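PDB 3FHM: CBS domain-containing protein from Agrobacterium tumefaciens, which is of uncharacterized function but binds AMP and NADH through paired CBS domains, probably as a nucleotide-sensing module. Local coordinates for residues 114-119 / 142-147; 50-55 / 59-64; 75-80 / 123-128. All coordinates share one frame; numbering follows the deposited sequence.

Contact 1 of 3, residues 114-119 / 142-147; sequences QLMEIM and GDVVKA. With NAI (1,4-dihydronicotinamide adenine dinucleotide), chain F.
OD2 of D143, the residue just before the V144 that packs on helix 112-122, is gripped twice: the backbone N of S140 bonds to it, and so does the ribose hydroxyl O2B of NAI chain F, at 2.6 Å. The other oxygen, OD1, takes the neighbouring hydroxyl O3B at 2.6 Å, so the carboxylate spans the vicinal diol, and the bond from S140 helps to fix its rotation. An aspartate suits this place because two oxygens on a short stem match two adjacent hydroxyls. One residue earlier, G142 N, which also bonds to S140 OG, gives a weak bond to phosphate oxygen O2N. One turn on, the extended chain of K146 carries NZ to the carboxamide oxygen O7N, 3.0 Å away.

The face of the helix turned from the dinucleotide is apolar. V144 points at segment 114-119 with its two methyls divided between partners. CG1, anti to the backbone N (chi1 161°), lies 3.7 Å from M116 CG and also touches the methionine's methyl. CG2 meets M119 CE at 3.9 Å, tip to tip, with L115 CD2 slightly farther off. Long, flexible methionines can bridge axes 10.8 Å apart, running at 139° to each other, while the compact valine fills the space among them. I139 lies against L115, M119 and V144, and M116 also packs on I149 of the second subunit. A serine at the strand end and an aspartate in the first helical turn are the familiar phosphate- and ribose-binding pair of a CBS domain.

Contact 2 of 3, residues 50-55 / 59-64; sequences AGTLHA and GAVVVT. With NAI (1,4-dihydronicotinamide adenine dinucleotide), chain F.
T52 and L53 are the residues of helix 46-56 that press on strand 60-64, the last two elements of the beta-alpha-beta unit 39-40, 46-56, 60-64 of a CBS domain. Followed along the helix, A50 comes first; it turns its methyl away from the strand toward V83 of the second subunit, where a small residue allows close approach.

T52 has a double role. Its OG1 bonds back to the carbonyl O of E48, a common way for a threonine to satisfy its hydroxyl inside a helix. That leaves CG2, anti to the backbone N, to face the strand, where it meets V61 CG1 at 4.2 Å with the two side chains crossing at about a right angle.

L53 carries most of the helix's share. Its CD2 branch lies against the backbone where the strand begins, 3.6 Å from A60 N and 3.8 Å from G59 C. The same methyl touches V61 on both branches, with CG2 at 3.9 Å. V61 is the strand residue that points toward the helix, and its forked side chain offers one methyl to T52 and L53 together and the other to L53. F74 of strand 70-75 and V80 of the second subunit pack on L53, so this leucine joins sheet, helix and dimer interface. H54, next along, turns outward to K81 of the second subunit.

The far side of the strand's start serves the dinucleotide. G59, lacking a side chain, lets phosphate oxygen O2A of NAI chain F approach its N to 2.7 Å. A60 keeps its small CB near the adenine, and A60 O receives a weak hydrogen bond from adenine N6A, 3.2 Å long and bent to 132°.

Contact 3 of 3, residues 75-80 / 123-128; sequences TERDLV and RFRHVP. With AMP (adenosine monophosphate), chain E; NAI (1,4-dihydronicotinamide adenine dinucleotide), chain O.
The AMP site lies between these two segments: T75 and H126 meet beside its phosphate, and R77 and R125 come together where a second nucleotide, NAI chain O, held largely by the second subunit, reaches over. T75 forms a capping box with D78 at the start of helix 76-86. Its OG1, set between the backbone N and the carbonyl carbon (chi1 75°), accepts from R77 N at 3.0 Å and donates to AMP O2P at 2.8 Å, so one small hydroxyl both caps the helix and holds the phosphate. D78 OD2 takes the ribose hydroxyl O2' at 2.8 Å.

From the other segment, H126 ND1 reaches O1P at its ring edge, 3.2 Å away and nearly straight at 161°. Its NE2 bonds to NAI chain F, so the imidazole links two nucleotides, and phosphates at both nitrogens would probably favour its protonated form. R125 NE donates to AMP O3P at 2.9 Å, with the phosphate at the edge of the guanidinium; its NH2 makes a weak contact with the NAI chain O diphosphate, and its NH1 pairs with E76 of the second subunit. R77, bent at chi2 and chi3, brings NH2 to O1A of that diphosphate, in plane, at 3.0 Å. R77 NH2 and R125 NH1 approach to 3.7 Å, their planes 74° apart, drawn together by the one diphosphate. E76 OE1 is near R125 but makes its salt bridge to R125 of the second subunit, while OE2 pairs with R77 of that subunit. F124 lays one ring face against the adenine of AMP, 3.6 Å from its CG to C4. Nucleotide binding in the cleft between two CBS domains is the hallmark of the Bateman module.

Overall arrangement
Contact 2 closes first along the chain; the segments of contacts 3 and 1 then alternate, 75-80, 114-119, 123-128, 142-147. Contacts 1 and 2 belong to different CBS domains, on opposite sides of the chain's centre, with centres 21 Å apart and nearest atoms about 10 Å apart. Contact 3 joins the two domains, its centre 11 Å from that of contact 2 and 14 Å from that of contact 1. It touches contact 2 through G59 and E76, and contact 1 where helix 112-122 packs on strand 126-131. All three reach the second subunit, and NAI chain F, spanning contacts 1 and 2, also bonds to its arginines, consistent with nucleotides helping to join the dimer.

Contact 1 of 3, residues 114-119 / 142-147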
# COMPACT_ATOMS: atom_id res chain seq x y z
N GLN A 114 -12.73 13.59 5.03
CA GLN A 114 -12.52 12.98 6.32
C GLN A 114 -11.66 11.78 6.11
O GLN A 114 -10.69 11.55 6.83
CB GLN A 114 -13.82 12.52 6.92
CG GLN A 114 -14.61 13.62 7.57
CD GLN A 114 -16.07 13.52 7.25
OE1 GLN A 114 -16.91 13.59 8.12
NE2 GLN A 114 -16.38 13.32 5.99
N LEU A 115 -12.03 11.00 5.10
CA LEU A 115 -11.33 9.76 4.84
C LEU A 115 -9.79 10.01 4.79
O LEU A 115 -9.04 9.32 5.52
CB LEU A 115 -11.89 9.12 3.56
CG LEU A 115 -12.45 7.68 3.53
CD1 LEU A 115 -13.18 7.30 4.77
CD2 LEU A 115 -13.35 7.51 2.36
N MET A 116 -9.36 11.00 3.99
CA MET A 116 -7.94 11.35 3.88
C MET A 116 -7.30 11.68 5.22
O MET A 116 -6.12 11.38 5.44
CB MET A 116 -7.77 12.55 2.97
CG MET A 116 -7.90 12.29 1.50
SD MET A 116 -7.86 13.89 0.63
CE MET A 116 -7.45 13.35 -1.06
N GLU A 117 -8.04 12.30 6.11
CA GLU A 117 -7.50 12.71 7.37
C GLU A 117 -7.37 11.49 8.26
O GLU A 117 -6.35 11.33 8.94
CB GLU A 117 -8.48 13.70 7.93
CG GLU A 117 -8.15 14.50 9.12
CD GLU A 117 -9.45 15.19 9.58
OE1 GLU A 117 -10.40 15.29 8.74
OE2 GLU A 117 -9.57 15.58 10.78
N ILE A 118 -8.37 10.62 8.25
CA ILE A 118 -8.26 9.32 8.95
C ILE A 118 -7.04 8.50 8.49
O ILE A 118 -6.29 7.96 9.33
CB ILE A 118 -9.56 8.46 8.82
CG1 ILE A 118 -10.63 8.90 9.84
CG2 ILE A 118 -9.25 6.89 8.77
CD1 ILE A 118 -11.98 9.10 9.19
N MET A 119 -6.85 8.40 7.16
CA MET A 119 -5.75 7.62 6.57
C MET A 119 -4.40 8.23 6.91
O MET A 119 -3.48 7.51 7.35
CB MET A 119 -5.91 7.43 5.05
CG MET A 119 -7.19 6.66 4.56
SD MET A 119 -7.24 6.29 2.77
CE MET A 119 -8.81 5.52 2.56
N GLY A 142 -6.33 4.44 -2.98
CA GLY A 142 -6.23 4.58 -4.43
C GLY A 142 -7.60 4.94 -5.00
O GLY A 142 -7.68 5.64 -6.00
N ASP A 143 -8.68 4.50 -4.35
CA ASP A 143 -10.06 4.94 -4.66
C ASP A 143 -10.23 6.48 -4.43
O ASP A 143 -10.60 7.25 -5.35
CB ASP A 143 -11.07 4.13 -3.80
CG ASP A 143 -11.02 2.57 -4.07
OD1 ASP A 143 -10.97 2.05 -5.22
OD2 ASP A 143 -11.07 1.81 -3.08
N VAL A 144 -9.94 6.90 -3.20
CA VAL A 144 -9.90 8.27 -2.78
C VAL A 144 -9.15 9.11 -3.82
O VAL A 144 -9.69 10.12 -4.31
CB VAL A 144 -9.20 8.36 -1.36
CG1 VAL A 144 -8.72 9.76 -1.07
CG2 VAL A 144 -10.13 7.85 -0.25
N VAL A 145 -7.92 8.71 -4.17
CA VAL A 145 -7.10 9.48 -5.11
C VAL A 145 -7.72 9.58 -6.53
O VAL A 145 -7.87 10.67 -7.08
CB VAL A 145 -5.65 8.98 -5.22
CG1 VAL A 145 -4.94 9.70 -6.47
CG2 VAL A 145 -4.85 9.16 -3.89
N LYS A 146 -8.08 8.44 -7.13
CA LYS A 146 -8.76 8.44 -8.40
C LYS A 146 -9.99 9.37 -8.41
O LYS A 146 -10.20 10.11 -9.38
CB LYS A 146 -9.14 7.03 -8.77
CG LYS A 146 -10.19 6.95 -9.86
CD LYS A 146 -10.15 5.56 -10.54
CE LYS A 146 -10.71 5.54 -11.98
NZ LYS A 146 -10.58 4.19 -12.64
N ALA A 147 -10.77 9.36 -7.32
CA ALA A 147 -11.94 10.22 -7.19
C ALA A 147 -11.60 11.73 -7.29
O ALA A 147 -12.36 12.55 -7.84
CB ALA A 147 -12.66 9.94 -5.90
PA NAI F . -5.23 -2.08 -3.17
O1A NAI F . -4.34 -2.53 -4.25
O2A NAI F . -5.33 -2.75 -1.81
O5B NAI F . -6.73 -2.09 -3.69
C5B NAI F . -7.04 -2.15 -5.10
C4B NAI F . -8.54 -2.12 -5.26
O4B NAI F . -9.14 -3.24 -4.62
C3B NAI F . -9.03 -0.92 -4.53
O3B NAI F . -10.05 -0.40 -5.40
C2B NAI F . -9.68 -1.43 -3.28
O2B NAI F . -10.93 -0.83 -3.26
C1B NAI F . -10.01 -2.85 -3.60
N9A NAI F . -9.90 -3.73 -2.42
C8A NAI F . -8.90 -3.74 -1.52
N7A NAI F . -9.16 -4.68 -0.57
C5A NAI F . -10.30 -5.29 -0.88
C6A NAI F . -11.11 -6.37 -0.32
N6A NAI F . -10.70 -7.00 0.81
N1A NAI F . -12.27 -6.73 -0.93
C2A NAI F . -12.66 -6.10 -2.05
N3A NAI F . -11.94 -5.13 -2.61
C4A NAI F . -10.78 -4.67 -2.09
O3 NAI F . -5.19 -0.52 -2.77
PN NAI F . -4.36 0.77 -3.33
O1N NAI F . -3.11 1.21 -2.61
O2N NAI F . -5.48 1.74 -3.27
O5D NAI F . -3.94 0.39 -4.84
C5D NAI F . -2.68 -0.10 -5.31
C4D NAI F . -2.36 0.68 -6.58
O4D NAI F . -3.47 0.56 -7.50
C3D NAI F . -2.20 2.20 -6.26
O3D NAI F . -1.09 2.78 -6.96
C2D NAI F . -3.45 2.90 -6.77
O2D NAI F . -3.21 4.26 -7.18
C1D NAI F . -3.89 1.90 -7.87
N1N NAI F . -5.31 1.89 -7.97
C2N NAI F . -5.82 2.10 -9.19
C3N NAI F . -7.22 2.13 -9.39
C7N NAI F . -7.74 2.33 -10.80
O7N NAI F . -8.96 2.32 -11.03
N7N NAI F . -6.82 2.47 -11.77
C4N NAI F . -8.09 1.92 -8.29
C5N NAI F . -7.53 1.72 -7.01
C6N NAI F . -6.10 1.70 -6.85

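Contact 2 of 3, residues 50-55 / 59-64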
# COMPACT_ATOMS: atom_id res chain seq x y z
N ALA A 50 -1.38 -14.23 2.04
CA ALA A 50 -0.64 -13.62 0.95
C ALA A 50 -1.07 -14.16 -0.41
O ALA A 50 -1.16 -13.39 -1.33
CB ALA A 50 0.85 -13.79 1.14
N GLY A 51 -1.34 -15.45 -0.56
CA GLY A 51 -1.72 -16.00 -1.85
C GLY A 51 -3.06 -15.43 -2.30
O GLY A 51 -3.27 -15.20 -3.49
N THR A 52 -3.96 -15.18 -1.33
CA THR A 52 -5.24 -14.53 -1.62
C THR A 52 -5.06 -13.05 -2.03
O THR A 52 -5.62 -12.61 -3.11
CB THR A 52 -6.23 -14.65 -0.47
OG1 THR A 52 -6.36 -16.05 -0.14
CG2 THR A 52 -7.63 -14.02 -0.88
N LEU A 53 -4.27 -12.30 -1.25
CA LEU A 53 -3.82 -10.96 -1.76
C LEU A 53 -3.42 -10.97 -3.30
O LEU A 53 -3.88 -10.17 -4.11
CB LEU A 53 -2.73 -10.34 -0.84
CG LEU A 53 -2.99 -10.17 0.69
CD1 LEU A 53 -1.86 -9.64 1.49
CD2 LEU A 53 -4.16 -9.35 1.05
N HIS A 54 -2.64 -11.95 -3.72
CA HIS A 54 -2.15 -11.91 -5.05
C HIS A 54 -3.14 -12.35 -6.15
O HIS A 54 -3.25 -11.70 -7.19
CB HIS A 54 -0.94 -12.73 -5.09
CG HIS A 54 -0.27 -12.70 -6.41
ND1 HIS A 54 -0.47 -13.67 -7.36
CD2 HIS A 54 0.57 -11.80 -6.95
CE1 HIS A 54 0.25 -13.39 -8.42
NE2 HIS A 54 0.91 -12.26 -8.19
N ALA A 55 -3.87 -13.44 -5.95
CA ALA A 55 -4.87 -13.85 -6.92
C ALA A 55 -5.95 -12.75 -7.13
O ALA A 55 -6.37 -12.55 -8.29
CB ALA A 55 -5.47 -15.13 -6.51
N GLY A 59 -4.51 -5.28 -1.72
CA GLY A 59 -3.54 -5.13 -0.67
C GLY A 59 -4.00 -5.52 0.74
O GLY A 59 -3.20 -5.48 1.68
N ALA A 60 -5.27 -5.92 0.88
CA ALA A 60 -5.91 -6.09 2.13
C ALA A 60 -6.94 -7.22 2.07
O ALA A 60 -7.53 -7.50 1.01
CB ALA A 60 -6.62 -4.85 2.47
N VAL A 61 -7.12 -7.90 3.20
CA VAL A 61 -8.20 -8.85 3.37
C VAL A 61 -8.75 -8.71 4.78
O VAL A 61 -7.99 -8.48 5.75
CB VAL A 61 -7.88 -10.36 2.99
CG1 VAL A 61 -7.90 -10.58 1.44
CG2 VAL A 61 -6.65 -10.87 3.60
N VAL A 62 -10.07 -8.80 4.90
CA VAL A 62 -10.73 -8.66 6.20
C VAL A 62 -10.90 -10.06 6.79
O VAL A 62 -11.36 -11.00 6.09
CB VAL A 62 -12.13 -7.93 6.07
CG1 VAL A 62 -12.78 -7.70 7.38
CG2 VAL A 62 -11.97 -6.62 5.36
N VAL A 63 -10.50 -10.20 8.06
CA VAL A 63 -10.63 -11.45 8.81
C VAL A 63 -11.99 -11.58 9.50
O VAL A 63 -12.27 -10.87 10.48
CB VAL A 63 -9.53 -11.67 9.92
CG1 VAL A 63 -9.43 -13.14 10.29
CG2 VAL A 63 -8.20 -11.18 9.47
N THR A 64 -12.80 -12.53 9.02
CA THR A 64 -14.14 -12.82 9.54
C THR A 64 -14.23 -14.25 10.13
O THR A 64 -13.55 -15.16 9.64
CB THR A 64 -15.23 -12.72 8.39
OG1 THR A 64 -15.16 -13.85 7.53
CG2 THR A 64 -15.09 -11.48 7.58
PA NAI F . -5.23 -2.08 -3.17
O1A NAI F . -4.34 -2.53 -4.25
O2A NAI F . -5.33 -2.75 -1.81
O5B NAI F . -6.73 -2.09 -3.69
C5B NAI F . -7.04 -2.15 -5.10
C4B NAI F . -8.54 -2.12 -5.26
O4B NAI F . -9.14 -3.24 -4.62
C3B NAI F . -9.03 -0.92 -4.53
O3B NAI F . -10.05 -0.40 -5.40
C2B NAI F . -9.68 -1.43 -3.28
O2B NAI F . -10.93 -0.83 -3.26
C1B NAI F . -10.01 -2.85 -3.60
N9A NAI F . -9.90 -3.73 -2.42
C8A NAI F . -8.90 -3.74 -1.52
N7A NAI F . -9.16 -4.68 -0.57
C5A NAI F . -10.30 -5.29 -0.88
C6A NAI F . -11.11 -6.37 -0.32
N6A NAI F . -10.70 -7.00 0.81
N1A NAI F . -12.27 -6.73 -0.93
C2A NAI F . -12.66 -6.10 -2.05
N3A NAI F . -11.94 -5.13 -2.61
C4A NAI F . -10.78 -4.67 -2.09
O3 NAI F . -5.19 -0.52 -2.77
PN NAI F . -4.36 0.77 -3.33
O1N NAI F . -3.11 1.21 -2.61
O2N NAI F . -5.48 1.74 -3.27
O5D NAI F . -3.94 0.39 -4.84
C5D NAI F . -2.68 -0.10 -5.31
C4D NAI F . -2.36 0.68 -6.58
O4D NAI F . -3.47 0.56 -7.50
C3D NAI F . -2.20 2.20 -6.26
O3D NAI F . -1.09 2.78 -6.96
C2D NAI F . -3.45 2.90 -6.77
O2D NAI F . -3.21 4.26 -7.18
C1D NAI F . -3.89 1.90 -7.87
N1N NAI F . -5.31 1.89 -7.97
C2N NAI F . -5.82 2.10 -9.19
C3N NAI F . -7.22 2.13 -9.39
C7N NAI F . -7.74 2.33 -10.80
O7N NAI F . -8.96 2.32 -11.03
N7N NAI F . -6.82 2.47 -11.77
C4N NAI F . -8.09 1.92 -8.29
C5N NAI F . -7.53 1.72 -7.01
C6N NAI F . -6.10 1.70 -6.85

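Contact 3 of 3, residues 75-80 / 123-128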
# COMPACT_ATOMS: atom_id res chain seq x y z
N THR A 75 -2.90 -6.73 6.05
CA THR A 75 -2.46 -6.09 4.76
C THR A 75 -1.04 -6.51 4.44
O THR A 75 -0.29 -7.07 5.36
CB THR A 75 -2.45 -4.53 4.87
OG1 THR A 75 -1.32 -4.06 5.65
CG2 THR A 75 -3.75 -4.02 5.50
N GLU A 76 -0.64 -6.22 3.20
CA GLU A 76 0.80 -6.37 2.82
C GLU A 76 1.81 -5.80 3.91
O GLU A 76 2.94 -6.30 4.07
CB GLU A 76 1.05 -5.76 1.44
CG GLU A 76 0.58 -4.27 1.32
CD GLU A 76 0.09 -3.82 -0.10
OE1 GLU A 76 -0.69 -2.84 -0.12
OE2 GLU A 76 0.46 -4.41 -1.15
N ARG A 77 1.39 -4.76 4.65
CA ARG A 77 2.30 -4.19 5.59
C ARG A 77 2.47 -5.12 6.80
O ARG A 77 3.57 -5.22 7.34
CB ARG A 77 1.87 -2.79 5.98
CG ARG A 77 2.69 -2.16 7.13
CD ARG A 77 4.04 -1.75 6.63
NE ARG A 77 4.01 -0.98 5.38
CZ ARG A 77 4.14 0.34 5.30
NH1 ARG A 77 4.36 1.04 6.42
NH2 ARG A 77 4.08 0.96 4.11
N ASP A 78 1.42 -5.83 7.21
CA ASP A 78 1.58 -6.85 8.24
C ASP A 78 2.48 -8.00 7.77
O ASP A 78 3.23 -8.57 8.61
CB ASP A 78 0.23 -7.35 8.73
CG ASP A 78 -0.48 -6.32 9.53
OD1 ASP A 78 0.10 -5.93 10.54
OD2 ASP A 78 -1.59 -5.88 9.13
N LEU A 79 2.41 -8.32 6.46
CA LEU A 79 3.31 -9.34 5.86
C LEU A 79 4.76 -8.99 6.12
O LEU A 79 5.49 -9.75 6.82
CB LEU A 79 3.10 -9.53 4.38
CG LEU A 79 3.74 -10.74 3.68
CD1 LEU A 79 3.39 -12.02 4.37
CD2 LEU A 79 3.38 -10.85 2.18
N VAL A 80 5.18 -7.83 5.62
CA VAL A 80 6.53 -7.27 5.96
C VAL A 80 7.00 -7.33 7.46
O VAL A 80 8.10 -7.80 7.73
CB VAL A 80 6.67 -5.82 5.43
CG1 VAL A 80 8.08 -5.25 5.77
CG2 VAL A 80 6.41 -5.75 3.93
N ARG A 123 -2.30 6.39 9.89
CA ARG A 123 -1.20 5.76 9.08
C ARG A 123 -1.59 4.35 8.58
O ARG A 123 -0.83 3.38 8.67
CB ARG A 123 0.20 5.81 9.76
CG ARG A 123 0.33 6.78 10.91
CD ARG A 123 1.78 7.04 11.23
NE ARG A 123 2.32 8.07 10.34
CZ ARG A 123 3.35 7.93 9.50
NH1 ARG A 123 4.02 6.80 9.42
NH2 ARG A 123 3.75 8.96 8.74
N PHE A 124 -2.78 4.26 8.04
CA PHE A 124 -3.16 3.08 7.27
C PHE A 124 -3.94 3.57 6.04
O PHE A 124 -4.32 4.76 6.02
CB PHE A 124 -3.99 2.12 8.12
CG PHE A 124 -5.08 2.78 8.88
CD1 PHE A 124 -4.93 3.07 10.21
CD2 PHE A 124 -6.28 3.13 8.25
CE1 PHE A 124 -5.94 3.72 10.95
CE2 PHE A 124 -7.30 3.78 9.00
CZ PHE A 124 -7.11 4.05 10.37
N ARG A 125 -4.23 2.65 5.11
CA ARG A 125 -4.66 2.94 3.74
C ARG A 125 -5.98 2.27 3.32
O ARG A 125 -6.40 2.31 2.10
CB ARG A 125 -3.58 2.38 2.80
CG ARG A 125 -2.34 3.24 2.66
CD ARG A 125 -1.30 2.76 1.63
NE ARG A 125 -0.59 1.55 2.06
CZ ARG A 125 0.60 1.15 1.64
NH1 ARG A 125 1.12 0.04 2.07
NH2 ARG A 125 1.30 1.85 0.81
N HIS A 126 -6.61 1.60 4.29
CA HIS A 126 -7.81 0.81 4.03
C HIS A 126 -8.81 1.18 5.11
O HIS A 126 -8.47 1.25 6.35
CB HIS A 126 -7.49 -0.68 3.99
CG HIS A 126 -6.76 -1.11 2.73
ND1 HIS A 126 -5.41 -1.42 2.72
CD2 HIS A 126 -7.20 -1.25 1.44
CE1 HIS A 126 -5.07 -1.78 1.49
NE2 HIS A 126 -6.13 -1.68 0.69
N VAL A 127 -10.03 1.51 4.65
CA VAL A 127 -11.13 1.71 5.62
C VAL A 127 -12.43 0.98 5.21
O VAL A 127 -12.99 1.27 4.17
CB VAL A 127 -11.31 3.22 6.17
CG1 VAL A 127 -10.25 4.17 5.65
CG2 VAL A 127 -12.75 3.77 5.94
N PRO A 128 -12.81 -0.04 6.03
CA PRO A 128 -14.01 -0.87 5.88
C PRO A 128 -15.22 0.02 6.07
O PRO A 128 -15.20 0.86 6.98
CB PRO A 128 -13.89 -1.87 7.06
CG PRO A 128 -12.48 -1.95 7.37
CD PRO A 128 -12.01 -0.50 7.18
P AMP E . -2.14 -0.44 5.08
O1P AMP E . -3.61 -0.59 5.25
O2P AMP E . -1.43 -1.56 4.41
O3P AMP E . -1.77 0.98 4.66
O5' AMP E . -1.85 -0.74 6.63
C5' AMP E . -0.62 -0.62 7.38
C4' AMP E . -1.01 -0.98 8.82
O4' AMP E . -2.24 -0.36 9.16
C3' AMP E . -1.30 -2.47 8.97
O3' AMP E . -0.98 -3.00 10.26
C2' AMP E . -2.77 -2.56 8.92
O2' AMP E . -3.16 -3.65 9.72
C1' AMP E . -3.19 -1.31 9.57
N9 AMP E . -4.58 -1.05 9.13
C8 AMP E . -5.17 -1.19 7.91
N7 AMP E . -6.52 -0.91 7.90
C5 AMP E . -6.77 -0.56 9.15
C6 AMP E . -7.98 -0.12 9.84
N6 AMP E . -9.15 -0.01 9.18
N1 AMP E . -7.85 0.15 11.15
C2 AMP E . -6.67 0.02 11.84
N3 AMP E . -5.52 -0.38 11.29
C4 AMP E . -5.53 -0.66 9.96
PA NAI O . 5.26 4.52 2.39
O1A NAI O . 4.75 3.82 3.66
O2A NAI O . 6.12 3.82 1.35
O5B NAI O . 5.88 5.95 2.77
C5B NAI O . 5.92 6.41 4.11
C4B NAI O . 6.93 7.55 4.01
O4B NAI O . 8.21 7.07 3.60
C3B NAI O . 6.57 8.55 2.92
O3B NAI O . 6.97 9.83 3.44
C2B NAI O . 7.44 8.18 1.71
O2B NAI O . 7.90 9.35 1.09
C1B NAI O . 8.68 7.66 2.38
N9A NAI O . 9.48 6.63 1.66
C8A NAI O . 9.04 5.45 1.16
N7A NAI O . 10.06 4.69 0.64
C5A NAI O . 11.21 5.38 0.82
C6A NAI O . 12.66 5.18 0.49
N6A NAI O . 13.12 4.07 -0.15
N1A NAI O . 13.53 6.14 0.85
C2A NAI O . 13.13 7.26 1.47
N3A NAI O . 11.85 7.52 1.76
C4A NAI O . 10.84 6.64 1.49
O3 NAI O . 4.05 5.09 1.41
PN NAI O . 2.49 5.47 1.69
O1N NAI O . 1.72 4.31 1.17
O2N NAI O . 2.18 6.87 1.19
O5D NAI O . 2.28 5.54 3.30
C5D NAI O . 1.80 4.50 4.16
C4D NAI O . 0.87 5.09 5.20
O4D NAI O . 1.34 6.27 5.82
C3D NAI O . -0.35 5.54 4.48
O3D NAI O . -1.49 4.97 5.17
C2D NAI O . -0.32 7.06 4.43
O2D NAI O . -1.66 7.53 4.49
C1D NAI O . 0.54 7.45 5.62
N1N NAI O . 1.54 8.54 5.43
C2N NAI O . 1.66 9.56 6.32
C3N NAI O . 2.66 10.58 6.21
C7N NAI O . 2.74 11.72 7.22
O7N NAI O . 3.44 12.74 7.01
N7N NAI O . 2.01 11.54 8.33
C4N NAI O . 3.57 10.55 5.14
C5N NAI O . 3.43 9.48 4.26
C6N NAI O . 2.43 8.50 4.42